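Long-range contact in alpha-L-rhamnosidase (Streptomyces avermitilis, PDB 3W5N), which hydrolyses terminal alpha-L-rhamnose residues from plant glycosides such as naringin, rutin and hesperidin and from the arabinogalactan-protein gum arabic: residues 351-356 with 469-474. Sequence-based numbering, arbitrary orientation.
Sequences RKRVQY and PEQIVA. With RAM (alpha-L-rhamnopyranose), chain G.
Tyr356 brings its ring obliquely up to the backbone of the neighbouring strand, with CE2 3.2 Å from Ala474 N. With CG between the backbone N and the carbonyl carbon (chi1 79°), the ring reaches back toward 472-474, where CD2 meets Ile472 CG2 and CE2 meets Ala474 CB; the hydroxyl runs on to Asp21 and Leu112 N. An alanine here would probably take away the ring's contact with Ile472 CG2 and the Ala474 methyl and leave Asp21 without this hydroxyl partner. The two strands pair in parallel. Gln471 O takes Val354 N at 3.0 Å, Val354 O receives Val473 N almost straight (N-H...O 171°), and Val473 O accepts Tyr356 N at 2.8 Å. Upstream, Glu470 N bonds Arg351 O. On the face of Val354, its CG1 packs on Pro469 CG (3.6 Å) and, less closely, on Ile472 CG1. On the other face Arg353 and Gln471 run side by side, their guanidinium and amide planes 65° apart; one water, in the guanidinium plane, joins Arg353 NH1 to Gln471 OE1, and another links Lys352 O, Glu470 OE1 and Gln471 NE2. Arg351, its NE salt-bridged to Asp349, brings NH1 to 2.9 Å from O5 of a bound rhamnose. Within the alpha-L-rhamnosidase N-terminal domain, 471-474 is the parallel edge strand of an otherwise antiparallel five-stranded sheet; its neighbour 353-360 pairs with 316-326 on the other side, and helix 658-671 packs against the face of Arg353 and Gln355, with Asp670 salt-bridged to Arg353 NE.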
loop_
_atom_site.group_PDB
_atom_site.type_symbol
_atom_site.label_atom_id
_atom_site.label_comp_id
_atom_site.label_asym_id
_atom_site.label_seq_id
_atom_site.Cartn_x
_atom_site.Cartn_y
_atom_site.Cartn_z
ATOM N N ARG A 351 14.800 9.559 -3.509
ATOM C CA ARG A 351 15.842 10.578 -3.413
ATOM C C ARG A 351 16.536 10.446 -2.067
ATOM O O ARG A 351 17.749 10.653 -1.964
ATOM C CB ARG A 351 15.251 11.983 -3.558
ATOM C CG ARG A 351 14.612 12.250 -4.919
ATOM C CD ARG A 351 13.669 13.442 -4.882
ATOM N NE ARG A 351 12.385 13.135 -4.237
ATOM C CZ ARG A 351 11.306 13.914 -4.304
ATOM N NH1 ARG A 351 11.344 15.046 -5.000
ATOM N NH2 ARG A 351 10.179 13.564 -3.688
ATOM N N LYS A 352 15.764 10.101 -1.030
ATOM C CA LYS A 352 16.280 10.079 0.333
ATOM C C LYS A 352 16.712 8.680 0.777
ATOM O O LYS A 352 17.720 8.524 1.476
ATOM C CB LYS A 352 15.247 10.667 1.306
ATOM C CG LYS A 352 14.987 12.164 1.076
ATOM C CD LYS A 352 14.284 12.789 2.262
ATOM C CE LYS A 352 14.124 14.295 2.095
ATOM N NZ LYS A 352 13.651 14.884 3.389
ATOM N N ARG A 353 15.956 7.659 0.381
ATOM C CA ARG A 353 16.281 6.288 0.801
ATOM C C ARG A 353 15.664 5.285 -0.166
ATOM O O ARG A 353 14.608 5.549 -0.764
ATOM C CB ARG A 353 15.817 6.012 2.251
ATOM C CG ARG A 353 14.303 5.846 2.424
ATOM C CD ARG A 353 13.907 5.703 3.898
ATOM N NE ARG A 353 14.140 6.979 4.572
ATOM C CZ ARG A 353 15.020 7.180 5.555
ATOM N NH1 ARG A 353 15.736 6.171 6.070
ATOM N NH2 ARG A 353 15.166 8.401 6.055
ATOM N N VAL A 354 16.342 4.156 -0.327
ATOM C CA VAL A 354 15.755 3.003 -1.002
ATOM C C VAL A 354 15.978 1.807 -0.071
ATOM O O VAL A 354 17.017 1.707 0.568
ATOM C CB VAL A 354 16.340 2.773 -2.421
ATOM C CG1 VAL A 354 17.825 2.415 -2.389
ATOM C CG2 VAL A 354 15.529 1.723 -3.195
ATOM N N GLN A 355 14.997 0.910 0.025
ATOM C CA GLN A 355 15.123 -0.234 0.930
ATOM C C GLN A 355 15.775 -1.403 0.197
ATOM O O GLN A 355 15.473 -1.639 -0.960
ATOM C CB GLN A 355 13.741 -0.655 1.441
ATOM C CG GLN A 355 13.057 0.441 2.230
ATOM C CD GLN A 355 11.859 -0.051 3.012
ATOM O OE1 GLN A 355 11.853 -0.007 4.242
ATOM N NE2 GLN A 355 10.871 -0.543 2.317
ATOM N N TYR A 356 16.647 -2.151 0.871
ATOM C CA TYR A 356 17.284 -3.309 0.256
ATOM C C TYR A 356 16.872 -4.578 0.975
ATOM O O TYR A 356 16.505 -4.552 2.161
ATOM C CB TYR A 356 18.824 -3.185 0.166
ATOM C CG TYR A 356 19.567 -3.480 1.459
ATOM C CD1 TYR A 356 19.955 -4.795 1.775
ATOM C CD2 TYR A 356 19.893 -2.453 2.350
ATOM C CE1 TYR A 356 20.626 -5.082 2.954
ATOM C CE2 TYR A 356 20.568 -2.727 3.538
ATOM C CZ TYR A 356 20.938 -4.037 3.816
ATOM O OH TYR A 356 21.575 -4.348 4.973
ATOM N N PRO A 469 20.143 7.381 -4.511
ATOM C CA PRO A 469 19.513 7.623 -3.205
ATOM C C PRO A 469 20.540 8.059 -2.150
ATOM O O PRO A 469 21.649 7.540 -2.140
ATOM C CB PRO A 469 18.961 6.237 -2.806
ATOM C CG PRO A 469 18.873 5.466 -4.082
ATOM C CD PRO A 469 19.960 5.990 -4.981
ATOM N N GLU A 470 20.174 8.959 -1.240
ATOM C CA GLU A 470 21.109 9.330 -0.160
ATOM C C GLU A 470 21.494 8.140 0.723
ATOM O O GLU A 470 22.639 8.036 1.184
ATOM C CB GLU A 470 20.534 10.449 0.706
ATOM C CG GLU A 470 20.321 11.753 -0.044
ATOM C CD GLU A 470 19.628 12.821 0.797
ATOM O OE1 GLU A 470 19.499 12.652 2.035
ATOM O OE2 GLU A 470 19.201 13.843 0.210
ATOM N N GLN A 471 20.537 7.241 0.957
ATOM C CA GLN A 471 20.743 6.107 1.852
ATOM C C GLN A 471 20.188 4.829 1.243
ATOM O O GLN A 471 19.159 4.865 0.580
ATOM C CB GLN A 471 20.023 6.336 3.178
ATOM C CG GLN A 471 20.447 7.566 3.953
ATOM C CD GLN A 471 19.838 7.578 5.337
ATOM O OE1 GLN A 471 20.095 6.685 6.148
ATOM N NE2 GLN A 471 19.024 8.579 5.612
ATOM N N ILE A 472 20.883 3.719 1.476
ATOM C CA ILE A 472 20.400 2.386 1.115
ATOM C C ILE A 472 20.184 1.670 2.447
ATOM O O ILE A 472 21.135 1.393 3.178
ATOM C CB ILE A 472 21.384 1.649 0.174
ATOM C CG1 ILE A 472 21.646 2.521 -1.077
ATOM C CG2 ILE A 472 20.870 0.239 -0.189
ATOM C CD1 ILE A 472 22.660 1.963 -2.062
ATOM N N VAL A 473 18.914 1.407 2.781
ATOM C CA VAL A 473 18.572 0.987 4.145
ATOM C C VAL A 473 17.912 -0.387 4.143
ATOM O O VAL A 473 17.166 -0.692 3.234
ATOM C CB VAL A 473 17.648 2.019 4.841
ATOM C CG1 VAL A 473 18.367 3.369 4.954
ATOM C CG2 VAL A 473 16.358 2.210 4.070
ATOM N N ALA A 474 18.201 -1.210 5.146
ATOM C CA ALA A 474 17.554 -2.521 5.254
ATOM C C ALA A 474 16.031 -2.340 5.339
ATOM O O ALA A 474 15.539 -1.433 6.030
ATOM C CB ALA A 474 18.074 -3.281 6.473
HETATM C C1 RAM G . 9.169 16.047 -7.465
HETATM C C2 RAM G . 7.860 16.753 -7.106
HETATM C C3 RAM G . 6.657 15.927 -7.574
HETATM C C4 RAM G . 6.729 14.489 -7.052
HETATM C C5 RAM G . 8.110 13.863 -7.314
HETATM C C6 RAM G . 8.286 12.545 -6.569
HETATM O O1 RAM G . 9.332 15.967 -8.891
HETATM O O2 RAM G . 7.820 16.922 -5.680
HETATM O O3 RAM G . 5.430 16.539 -7.156
HETATM O O4 RAM G . 5.668 13.720 -7.645
HETATM O O5 RAM G . 9.169 14.734 -6.887
HETATM O O HOH W 1 18.166 10.340 3.386
HETATM O O HOH W 2 17.890 6.357 7.776
#